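Local coordinates for protein Atp-dependent DNA ligase (Psychromonas sp., PDB 4D05) that seals breaks in the DNA backbone at the expense of ATP, probably by way of an enzyme-adenylate intermediate as in other DNA ligases, at residues Thr10-Asp15 with Met173-Phe178; Thr19-Ser24 with Leu157-Ala162. One frame throughout, in Å; residues are numbered along the deposited sequence.

Contact 1. Residues Thr10-Asp15 with Met173-Phe178; sequences TNYRQD and MKLKKF. With AMP (adenosine monophosphate), chain H; SO4 (sulfate ion), chain F.
R13 lays its guanidinium against the selenium of M173, a selenomethionine, and meets it obliquely: NH2 of R13 is 3.9 Å from SE of M173, and the backbone N of R13 comes to 3.7 Å from SE. The two side chains cross at about a right angle, and a bend at the end of M173 (chi3 -78°) turns its methyl aside. R13 NH2 is also hydrogen-bonded to R170 O, which holds the group beside the selenium. Alongside, the backbones form a short parallel ladder. K174 N donates to T10 O over 2.8 Å, nearly straight at 162°, and Y12 N returns a more bent bond (143°) to K174 O at 3.0 Å. In this register T10 and M173 share one face of the sheet, N11 and K174 the other.

The extended K174 chain carries the amine away from N11 into the nucleotide pocket. There NZ of K174 bonds O1P of AMP at 2.7 Å and O1 of the sulfate at 2.9 Å. The sulfate is also held by K42 and R168. The KLK sequence K174-K176 is consistent with motif V of the covalent nucleotidyltransferases; here the first lysine, K174, meets the phosphate, whereas K176 pairs with E153.

L175 CD1 makes a CH-pi contact over one face of the Y12 ring, 4.3 Å from its centroid. Both side chains pack on helix 137-149, Y12 against T137 and L140, L175 against L140 and L144, while strand 173-175 runs between strands 8-11 and 154-159.

Contact 2. Residues Thr19-Ser24 with Leu157-Ala162; sequences TQYYVS and LHHQDA. With AMP (adenosine monophosphate), chain H.
Q160 N donates to Q20 O over 2.9 Å at 172°, almost linear, and this bond locks the second residue of the type I turn H159-A162 to the end of the 3-10 segment before strand 21-24. The Q160 side chain runs past the same carbonyl, its CG near Q20 O, and its NE2 adds a weak bond of 3.0 Å to OE1 of Q20, with the two amides nearly perpendicular. Q160 is steadied further by a water at NE2 and by K133 at OE1.

H159 directs its ring edge at the face of Y21, an edge-to-face pair with planes 77° apart and CD2 of H159 3.6 Å from CZ of Y21. With CG anti to the backbone N (chi1 -163°), the imidazole also receives Q20 CB over one face in a CH-pi contact. D161 N donates to ND1 of H159 at 3.1 Å, close to the ring plane, which fixes the ring's rotation. Replacing H159 with an alanine is likely to open a gap between Y21 and Q20 and to leave D161 N without its ring acceptor.

Farther along, the strands form an antiparallel ladder in the adenylation domain, which has the nucleotidyltransferase fold of ATP-dependent DNA ligases: Y22 and H158 are a hydrogen-bonded pair, Y22 N reaching H158 O at 2.9 Å and H158 N reaching Y22 O at 2.9 Å. The Y22 ring crosses Q160, with CE2 of Y22 3.6 Å from CB of Q160, and its hydroxyl bonds E108 of helix 107-121. V23 and L157 meet through their side chains on the face that also carries Y21 and H159. At the far end of the ladder, OG of S24 accepts a bond of 2.9 Å from N6 of AMP, consistent with a part in recognising adenine.

How the contacts relate
From the N terminus, strand 8-11 opens contact 1, and the chain passes through a loop and a short 3-10 segment to strand 21-26, which opens contact 2. The inner loop, 132 residues long, holds four helices and the whole of a second mixed sheet before 157-162 closes contact 2; segment 173-178 then closes the wider loop of contact 1 around it, so the two nest without crossing. Their closing strands are neighbours in a mixed sheet with the order 21-26, 154-159, 173-175, 8-11, 168-169. M173 N approaches L157 O at 2.8 Å, a probable hydrogen bond, and L175 packs on L157. Both contacts border AMP, contact 1 at the phosphate and contact 2 at the adenine.

Contact 1. Residues Thr10-Asp15 with Met173-Phe178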
ATOM      1  N   THR A  10       5.328   7.461   2.607  1.00 13.70           N
ATOM      2  CA  THR A  10       5.166   8.336   1.431  1.00 15.28           C
ATOM      3  C   THR A  10       5.301   7.558   0.107  1.00 13.55           C
ATOM      4  O   THR A  10       5.457   6.352   0.137  1.00 13.95           O
ATOM      5  CB  THR A  10       6.192   9.461   1.448  1.00 15.68           C
ATOM      6  OG1 THR A  10       7.518   8.916   1.581  1.00 17.44           O
ATOM      7  CG2 THR A  10       5.894  10.420   2.620  1.00 19.47           C
ATOM      8  N   ASN A  11       5.204   8.235  -1.047  1.00 12.59           N
ATOM      9  CA  ASN A  11       5.338   7.528  -2.328  1.00 14.76           C
ATOM     10  C   ASN A  11       6.760   7.404  -2.830  1.00 12.12           C
ATOM     11  O   ASN A  11       7.594   8.260  -2.567  1.00 14.10           O
ATOM     12  CB  ASN A  11       4.512   8.190  -3.414  1.00 19.59           C
ATOM     13  CG  ASN A  11       3.051   7.963  -3.224  1.00 23.28           C
ATOM     14  OD1 ASN A  11       2.640   6.998  -2.590  1.00 24.20           O
ATOM     15  ND2 ASN A  11       2.248   8.846  -3.780  1.00 25.42           N
ATOM     16  N   TYR A  12       7.026   6.311  -3.535  1.00 12.23           N
ATOM     17  CA  TYR A  12       8.311   6.085  -4.183  1.00 10.84           C
ATOM     18  C   TYR A  12       8.758   7.307  -5.006  1.00 11.74           C
ATOM     19  O   TYR A  12       7.938   7.964  -5.685  1.00 14.45           O
ATOM     20  CB  TYR A  12       8.193   4.859  -5.091  1.00 12.75           C
ATOM     21  CG  TYR A  12       9.430   4.577  -5.879  1.00 11.98           C
ATOM     22  CD1 TYR A  12      10.529   3.982  -5.286  1.00 12.68           C
ATOM     23  CD2 TYR A  12       9.497   4.900  -7.220  1.00 11.23           C
ATOM     24  CE1 TYR A  12      11.672   3.751  -5.979  1.00 12.86           C
ATOM     25  CE2 TYR A  12      10.626   4.674  -7.934  1.00 11.68           C
ATOM     26  CZ  TYR A  12      11.715   4.078  -7.312  1.00 13.95           C
ATOM     27  OH  TYR A  12      12.846   3.829  -8.024  1.00 17.68           O
ATOM     28  N   ARG A  13      10.042   7.625  -4.896  1.00 12.13           N
ATOM     29  CA  ARG A  13      10.704   8.690  -5.664  1.00 14.84           C
ATOM     30  C   ARG A  13      11.840   8.110  -6.498  1.00 14.44           C
ATOM     31  O   ARG A  13      12.654   7.360  -5.981  1.00 15.16           O
ATOM     32  CB  ARG A  13      11.223   9.771  -4.710  1.00 16.27           C
ATOM     33  CG  ARG A  13      10.102  10.417  -3.870  1.00 19.47           C
ATOM     34  CD  ARG A  13      10.628  11.433  -2.839  1.00 24.37           C
ATOM     35  NE  ARG A  13      11.169  10.786  -1.629  1.00 32.64           N
ATOM     36  CZ  ARG A  13      12.459  10.672  -1.337  1.00 36.26           C
ATOM     37  NH1 ARG A  13      13.389  11.172  -2.159  1.00 40.99           N
ATOM     38  NH2 ARG A  13      12.831  10.064  -0.210  1.00 32.89           N
ATOM     39  N   GLN A  14      11.891   8.463  -7.788  1.00 17.55           N
ATOM     40  CA  GLN A  14      12.876   7.898  -8.722  1.00 20.81           C
ATOM     41  C   GLN A  14      14.317   8.173  -8.371  1.00 21.50           C
ATOM     42  O   GLN A  14      15.206   7.380  -8.706  1.00 23.00           O
ATOM     43  CB  GLN A  14      12.677   8.455 -10.150  1.00 24.77           C
ATOM     44  CG  GLN A  14      11.346   8.206 -10.733  1.00 30.86           C
ATOM     45  CD  GLN A  14      11.332   8.441 -12.231  1.00 33.95           C
ATOM     46  OE1 GLN A  14      12.279   9.004 -12.804  1.00 34.36           O
ATOM     47  NE2 GLN A  14      10.261   8.004 -12.876  1.00 34.32           N
ATOM     48  N   ASP A  15      14.578   9.309  -7.745  1.00 19.89           N
ATOM     49  CA  ASP A  15      15.960   9.737  -7.626  1.00 21.46           C
ATOM     50  C   ASP A  15      16.604   9.321  -6.301  1.00 21.56           C
ATOM     51  O   ASP A  15      17.562   9.928  -5.847  1.00 27.79           O
ATOM     52  CB  ASP A  15      16.080  11.242  -7.837  1.00 28.56           C
ATOM     53  CG  ASP A  15      15.530  12.031  -6.692  1.00 36.23           C
ATOM     54  OD1 ASP A  15      14.617  11.518  -6.005  1.00 41.20           O
ATOM     55  OD2 ASP A  15      16.019  13.162  -6.474  1.00 39.95           O
HETATM   56  N   MSE A 173       8.803   4.429   1.964  1.00  6.47           N
HETATM   57  CA  MSE A 173       8.076   4.645   0.712  1.00  6.41           C
HETATM   58  C   MSE A 173       7.320   3.404   0.209  1.00  6.68           C
HETATM   59  O   MSE A 173       7.800   2.288   0.333  1.00  6.18           O
HETATM   60  CB  MSE A 173       9.047   5.080  -0.370  1.00  7.69           C
HETATM   61  CG  MSE A 173       9.671   6.431  -0.133  1.00 11.19           C
HETATM   62 SE   MSE A 173      11.053   6.851  -1.445  1.00 14.54          SE
HETATM   63  CE  MSE A 173      12.436   5.764  -0.679  1.00 15.44           C
ATOM     64  N   LYS A 174       6.150   3.656  -0.377  1.00  7.40           N
ATOM     65  CA  LYS A 174       5.341   2.636  -1.024  1.00  8.32           C
ATOM     66  C   LYS A 174       5.727   2.590  -2.471  1.00  7.55           C
ATOM     67  O   LYS A 174       5.842   3.622  -3.106  1.00  7.61           O
ATOM     68  CB  LYS A 174       3.834   2.994  -1.017  1.00 12.20           C
ATOM     69  CG  LYS A 174       3.273   3.319   0.296  1.00 15.91           C
ATOM     70  CD  LYS A 174       1.814   3.841   0.160  1.00 17.13           C
ATOM     71  CE  LYS A 174       1.206   3.928   1.517  1.00 21.25           C
ATOM     72  NZ  LYS A 174      -0.262   4.086   1.437  1.00 21.04           N
ATOM     73  N   LEU A 175       5.820   1.387  -3.016  1.00  5.31           N
ATOM     74  CA  LEU A 175       6.041   1.216  -4.455  1.00  5.90           C
ATOM     75  C   LEU A 175       5.029   0.225  -5.010  1.00  5.96           C
ATOM     76  O   LEU A 175       5.082  -0.984  -4.743  1.00  5.75           O
ATOM     77  CB  LEU A 175       7.478   0.749  -4.709  1.00  7.04           C
ATOM     78  CG  LEU A 175       7.776   0.334  -6.142  1.00  6.43           C
ATOM     79  CD1 LEU A 175       7.469   1.424  -7.133  1.00  8.52           C
ATOM     80  CD2 LEU A 175       9.249  -0.075  -6.242  1.00  8.10           C
ATOM     81  N   LYS A 176       4.078   0.743  -5.787  1.00  8.58           N
ATOM     82  CA  LYS A 176       3.132  -0.117  -6.493  1.00  8.95           C
ATOM     83  C   LYS A 176       3.318   0.154  -7.972  1.00  8.53           C
ATOM     84  O   LYS A 176       3.926   1.163  -8.359  1.00 10.74           O
ATOM     85  CB  LYS A 176       1.689   0.158  -6.041  1.00 12.35           C
ATOM     86  CG  LYS A 176       1.428  -0.290  -4.597  1.00 15.16           C
ATOM     87  CD  LYS A 176      -0.011  -0.125  -4.155  1.00 19.69           C
ATOM     88  CE  LYS A 176      -0.882  -1.242  -4.716  1.00 26.33           C
ATOM     89  NZ  LYS A 176      -2.206  -1.362  -3.988  1.00 30.57           N
ATOM     90  N   LYS A 177       2.812  -0.734  -8.806  1.00 11.26           N
ATOM     91  CA  LYS A 177       2.921  -0.519 -10.246  1.00 13.81           C
ATOM     92  C   LYS A 177       2.219   0.712 -10.719  1.00 12.45           C
ATOM     93  O   LYS A 177       2.677   1.389 -11.661  1.00 14.27           O
ATOM     94  CB  LYS A 177       2.418  -1.740 -11.013  1.00 19.19           C
ATOM     95  CG  LYS A 177       3.506  -2.798 -11.102  1.00 20.17           C
ATOM     96  CD  LYS A 177       3.436  -3.598 -12.323  1.00 22.40           C
ATOM     97  CE  LYS A 177       4.552  -4.643 -12.326  1.00 23.50           C
ATOM     98  NZ  LYS A 177       4.299  -5.610 -13.411  1.00 25.15           N
ATOM     99  N   PHE A 178       1.117   1.030 -10.061  1.00 10.23           N
ATOM    100  CA  PHE A 178       0.388   2.215 -10.392  1.00  9.56           C
ATOM    101  C   PHE A 178      -0.454   2.724  -9.231  1.00  9.03           C
ATOM    102  O   PHE A 178      -0.621   2.070  -8.190  1.00  9.79           O
ATOM    103  CB  PHE A 178      -0.520   1.946 -11.599  1.00  9.33           C
ATOM    104  CG  PHE A 178      -1.464   0.825 -11.381  1.00 13.57           C
ATOM    105  CD1 PHE A 178      -2.645   1.026 -10.684  1.00 14.31           C
ATOM    106  CD2 PHE A 178      -1.170  -0.447 -11.861  1.00 15.49           C
ATOM    107  CE1 PHE A 178      -3.533  -0.034 -10.473  1.00 17.52           C
ATOM    108  CE2 PHE A 178      -2.044  -1.503 -11.647  1.00 16.03           C
ATOM    109  CZ  PHE A 178      -3.232  -1.293 -10.948  1.00 15.54           C
TER
HETATM  110  P   AMP H1263      -0.942   0.525   0.804  1.00 19.70           P
HETATM  111  O1P AMP H1263      -0.994   1.825   0.054  1.00 21.39           O
HETATM  112  O2P AMP H1263      -2.161  -0.295   1.188  1.00 21.02           O
HETATM  113  O5' AMP H1263       0.008   0.762   2.052  1.00 16.59           O
HETATM  114  C5' AMP H1263       0.291  -0.404   2.791  1.00 19.09           C
HETATM  115  C4' AMP H1263       0.104  -0.048   4.234  1.00 15.89           C
HETATM  116  O4' AMP H1263       0.416  -1.140   5.071  1.00 13.75           O
HETATM  117  C3' AMP H1263       1.047   1.066   4.539  1.00 21.57           C
HETATM  118  O3' AMP H1263       0.267   1.988   5.317  1.00 23.92           O
HETATM  119  C2' AMP H1263       2.135   0.424   5.350  1.00 20.08           C
HETATM  120  O2' AMP H1263       2.355   1.455   6.316  1.00 22.04           O
HETATM  121  C1' AMP H1263       1.606  -0.965   5.816  1.00 14.59           C
HETATM  122  N9  AMP H1263       2.486  -2.083   5.331  1.00 11.38           N
HETATM  123  C8  AMP H1263       2.178  -3.234   4.671  1.00  8.92           C
HETATM  124  N7  AMP H1263       3.272  -3.977   4.367  1.00  8.16           N
HETATM  125  C5  AMP H1263       4.309  -3.296   4.908  1.00  5.99           C
HETATM  126  C6  AMP H1263       5.763  -3.472   4.923  1.00  4.91           C
HETATM  127  N6  AMP H1263       6.307  -4.559   4.354  1.00  5.95           N
HETATM  128  N1  AMP H1263       6.471  -2.537   5.567  1.00  6.63           N
HETATM  129  C2  AMP H1263       5.938  -1.426   6.093  1.00  7.36           C
HETATM  130  N3  AMP H1263       4.639  -1.181   6.105  1.00  7.24           N
HETATM  131  C4  AMP H1263       3.795  -2.070   5.528  1.00  7.09           C
HETATM  132  S   SO4 F1261      -1.456   4.670   4.800  0.77 40.40           S
HETATM  133  O1  SO4 F1261      -1.921   3.688   3.813  0.77 36.87           O
HETATM  134  O2  SO4 F1261      -1.630   4.172   6.178  0.77 39.69           O
HETATM  135  O3  SO4 F1261      -0.023   4.936   4.621  0.77 41.77           O
HETATM  136  O4  SO4 F1261      -2.220   5.918   4.639  0.77 36.02           O

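Contact 2. Residues Thr19-Ser24 with Leu157-Ala162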
ATOM      1  N   THR A  19      20.247   1.560  -2.974  1.00  9.53           N
ATOM      2  CA  THR A  19      21.091   0.679  -2.160  1.00  9.18           C
ATOM      3  C   THR A  19      21.035   1.020  -0.682  1.00  7.96           C
ATOM      4  O   THR A  19      21.541   0.268   0.156  1.00 10.82           O
ATOM      5  CB  THR A  19      22.571   0.671  -2.615  1.00 11.09           C
ATOM      6  OG1 THR A  19      23.200   1.906  -2.249  1.00 11.43           O
ATOM      7  CG2 THR A  19      22.628   0.476  -4.156  1.00 12.65           C
ATOM      8  N   GLN A  20      20.426   2.145  -0.340  1.00  7.42           N
ATOM      9  CA  GLN A  20      20.339   2.550   1.061  1.00  8.11           C
ATOM     10  C   GLN A  20      19.051   2.074   1.701  1.00  6.08           C
ATOM     11  O   GLN A  20      18.858   2.295   2.898  1.00  6.50           O
ATOM     12  CB  GLN A  20      20.399   4.054   1.163  1.00 11.90           C
ATOM     13  CG  GLN A  20      21.549   4.591   0.450  1.00 20.14           C
ATOM     14  CD  GLN A  20      22.443   5.308   1.345  1.00 29.38           C
ATOM     15  OE1 GLN A  20      22.973   4.727   2.294  1.00 33.33           O
ATOM     16  NE2 GLN A  20      22.631   6.590   1.078  1.00 35.04           N
ATOM     17  N   TYR A  21      18.184   1.419   0.926  1.00  7.11           N
ATOM     18  CA  TYR A  21      16.868   1.026   1.442  1.00  5.86           C
ATOM     19  C   TYR A  21      16.687  -0.465   1.594  1.00  5.48           C
ATOM     20  O   TYR A  21      17.047  -1.246   0.709  1.00  7.30           O
ATOM     21  CB  TYR A  21      15.768   1.516   0.503  1.00  5.27           C
ATOM     22  CG  TYR A  21      15.713   2.990   0.456  1.00  7.40           C
ATOM     23  CD1 TYR A  21      16.625   3.701  -0.311  1.00  8.41           C
ATOM     24  CD2 TYR A  21      14.784   3.692   1.197  1.00  7.49           C
ATOM     25  CE1 TYR A  21      16.611   5.055  -0.332  1.00  9.40           C
ATOM     26  CE2 TYR A  21      14.765   5.057   1.174  1.00  9.89           C
ATOM     27  CZ  TYR A  21      15.692   5.738   0.401  1.00  9.24           C
ATOM     28  OH  TYR A  21      15.725   7.111   0.361  1.00 15.83           O
ATOM     29  N   TYR A  22      16.065  -0.860   2.699  1.00  4.71           N
ATOM     30  CA  TYR A  22      15.584  -2.215   2.839  1.00  4.96           C
ATOM     31  C   TYR A  22      14.239  -2.347   2.127  1.00  3.87           C
ATOM     32  O   TYR A  22      13.339  -1.523   2.314  1.00  4.60           O
ATOM     33  CB  TYR A  22      15.454  -2.614   4.326  1.00  4.38           C
ATOM     34  CG  TYR A  22      16.820  -2.976   4.890  1.00  5.84           C
ATOM     35  CD1 TYR A  22      17.363  -4.241   4.676  1.00  6.72           C
ATOM     36  CD2 TYR A  22      17.569  -2.044   5.568  1.00  7.66           C
ATOM     37  CE1 TYR A  22      18.630  -4.579   5.166  1.00  7.48           C
ATOM     38  CE2 TYR A  22      18.827  -2.355   6.054  1.00  9.16           C
ATOM     39  CZ  TYR A  22      19.352  -3.618   5.845  1.00  8.49           C
ATOM     40  OH  TYR A  22      20.616  -3.906   6.344  1.00 11.33           O
ATOM     41  N   VAL A  23      14.110  -3.414   1.350  1.00  3.46           N
ATOM     42  CA  VAL A  23      12.942  -3.634   0.509  1.00  2.81           C
ATOM     43  C   VAL A  23      12.186  -4.843   1.019  1.00  4.58           C
ATOM     44  O   VAL A  23      12.767  -5.891   1.266  1.00  4.21           O
ATOM     45  CB  VAL A  23      13.365  -3.854  -0.962  1.00  4.12           C
ATOM     46  CG1 VAL A  23      12.156  -4.024  -1.844  1.00  4.62           C
ATOM     47  CG2 VAL A  23      14.239  -2.714  -1.401  1.00  5.59           C
ATOM     48  N   SER A  24      10.865  -4.684   1.151  1.00  3.71           N
ATOM     49  CA  SER A  24      10.013  -5.736   1.653  1.00  3.14           C
ATOM     50  C   SER A  24       8.728  -5.760   0.835  1.00  3.34           C
ATOM     51  O   SER A  24       8.410  -4.818   0.120  1.00  4.15           O
ATOM     52  CB  SER A  24       9.683  -5.469   3.144  1.00  4.67           C
ATOM     53  OG  SER A  24       8.993  -4.241   3.282  1.00  4.77           O
ATOM     54  N   LEU A 157       9.894   0.353   0.816  1.00  3.84           N
ATOM     55  CA  LEU A 157      11.287   0.700   0.961  1.00  3.14           C
ATOM     56  C   LEU A 157      11.461   1.496   2.266  1.00  3.67           C
ATOM     57  O   LEU A 157      10.712   2.434   2.535  1.00  4.54           O
ATOM     58  CB  LEU A 157      11.751   1.567  -0.199  1.00  5.28           C
ATOM     59  CG  LEU A 157      11.892   0.845  -1.561  1.00  8.20           C
ATOM     60  CD1 LEU A 157      10.560   0.713  -2.298  1.00 11.65           C
ATOM     61  CD2 LEU A 157      12.850   1.564  -2.447  1.00 10.82           C
ATOM     62  N   HIS A 158      12.484   1.151   3.039  1.00  4.04           N
ATOM     63  CA  HIS A 158      12.727   1.860   4.299  1.00  4.76           C
ATOM     64  C   HIS A 158      14.221   2.096   4.450  1.00  4.62           C
ATOM     65  O   HIS A 158      15.010   1.159   4.441  1.00  5.39           O
ATOM     66  CB  HIS A 158      12.177   1.016   5.441  1.00  3.47           C
ATOM     67  CG  HIS A 158      12.024   1.758   6.731  1.00  3.18           C
ATOM     68  ND1 HIS A 158      11.277   1.257   7.775  1.00  3.51           N
ATOM     69  CD2 HIS A 158      12.525   2.934   7.159  1.00  3.96           C
ATOM     70  CE1 HIS A 158      11.282   2.120   8.772  1.00  3.96           C
ATOM     71  NE2 HIS A 158      12.063   3.134   8.441  1.00  5.17           N
ATOM     72  N   HIS A 159      14.605   3.360   4.522  1.00  4.36           N
ATOM     73  CA  HIS A 159      16.008   3.738   4.585  1.00  5.06           C
ATOM     74  C   HIS A 159      16.683   3.119   5.815  1.00  3.51           C
ATOM     75  O   HIS A 159      16.175   3.219   6.946  1.00  4.47           O
ATOM     76  CB  HIS A 159      16.124   5.262   4.582  1.00  6.42           C
ATOM     77  CG  HIS A 159      17.483   5.765   4.238  1.00  6.67           C
ATOM     78  ND1 HIS A 159      18.560   5.600   5.075  1.00  8.40           N
ATOM     79  CD2 HIS A 159      17.943   6.425   3.150  1.00  7.82           C
ATOM     80  CE1 HIS A 159      19.632   6.150   4.521  1.00  9.26           C
ATOM     81  NE2 HIS A 159      19.285   6.647   3.346  1.00  9.67           N
ATOM     82  N   GLN A 160      17.838   2.496   5.579  1.00  3.33           N
ATOM     83  CA  GLN A 160      18.571   1.779   6.649  1.00  4.58           C
ATOM     84  C   GLN A 160      18.948   2.677   7.834  1.00  4.46           C
ATOM     85  O   GLN A 160      19.095   2.188   8.955  1.00  4.84           O
ATOM     86  CB  GLN A 160      19.826   1.089   6.067  1.00  5.43           C
ATOM     87  CG  GLN A 160      20.826   2.066   5.527  1.00  7.93           C
ATOM     88  CD  GLN A 160      21.872   1.418   4.651  1.00 11.87           C
ATOM     89  OE1 GLN A 160      21.924   0.203   4.525  1.00 17.04           O
ATOM     90  NE2 GLN A 160      22.696   2.234   4.018  1.00 13.79           N
ATOM     91  N   ASP A 161      19.158   3.964   7.593  1.00  4.98           N
ATOM     92  CA  ASP A 161      19.500   4.921   8.664  1.00  6.80           C
ATOM     93  C   ASP A 161      18.333   5.674   9.284  1.00  6.48           C
ATOM     94  O   ASP A 161      18.545   6.529  10.159  1.00  8.23           O
ATOM     95  CB  ASP A 161      20.497   5.954   8.158  1.00 10.61           C
ATOM     96  CG  ASP A 161      21.798   5.336   7.649  1.00 12.18           C
ATOM     97  OD1 ASP A 161      22.236   4.305   8.188  1.00 10.73           O
ATOM     98  OD2 ASP A 161      22.374   5.903   6.699  1.00 13.07           O
ATOM     99  N   ALA A 162      17.107   5.364   8.873  1.00  4.62           N
ATOM    100  CA  ALA A 162      15.957   6.131   9.323  1.00  5.82           C
ATOM    101  C   ALA A 162      15.698   5.957  10.804  1.00  5.38           C
ATOM    102  O   ALA A 162      15.851   4.868  11.328  1.00  8.44           O
ATOM    103  CB  ALA A 162      14.759   5.716   8.575  1.00  6.76           C
TER
HETATM  104  P   AMP H1263      -0.942   0.525   0.804  1.00 19.70           P
HETATM  105  O1P AMP H1263      -0.994   1.825   0.054  1.00 21.39           O
HETATM  106  O2P AMP H1263      -2.161  -0.295   1.188  1.00 21.02           O
HETATM  107  O5' AMP H1263       0.008   0.762   2.052  1.00 16.59           O
HETATM  108  C5' AMP H1263       0.291  -0.404   2.791  1.00 19.09           C
HETATM  109  C4' AMP H1263       0.104  -0.048   4.234  1.00 15.89           C
HETATM  110  O4' AMP H1263       0.416  -1.140   5.071  1.00 13.75           O
HETATM  111  C3' AMP H1263       1.047   1.066   4.539  1.00 21.57           C
HETATM  112  O3' AMP H1263       0.267   1.988   5.317  1.00 23.92           O
HETATM  113  C2' AMP H1263       2.135   0.424   5.350  1.00 20.08           C
HETATM  114  O2' AMP H1263       2.355   1.455   6.316  1.00 22.04           O
HETATM  115  C1' AMP H1263       1.606  -0.965   5.816  1.00 14.59           C
HETATM  116  N9  AMP H1263       2.486  -2.083   5.331  1.00 11.38           N
HETATM  117  C8  AMP H1263       2.178  -3.234   4.671  1.00  8.92           C
HETATM  118  N7  AMP H1263       3.272  -3.977   4.367  1.00  8.16           N
HETATM  119  C5  AMP H1263       4.309  -3.296   4.908  1.00  5.99           C
HETATM  120  C6  AMP H1263       5.763  -3.472   4.923  1.00  4.91           C
HETATM  121  N6  AMP H1263       6.307  -4.559   4.354  1.00  5.95           N
HETATM  122  N1  AMP H1263       6.471  -2.537   5.567  1.00  6.63           N
HETATM  123  C2  AMP H1263       5.938  -1.426   6.093  1.00  7.36           C
HETATM  124  N3  AMP H1263       4.639  -1.181   6.105  1.00  7.24           N
HETATM  125  C4  AMP H1263       3.795  -2.070   5.528  1.00  7.09           C
HETATM  126  O   HOH W   1      24.350   0.805   2.000  0.93 33.04           O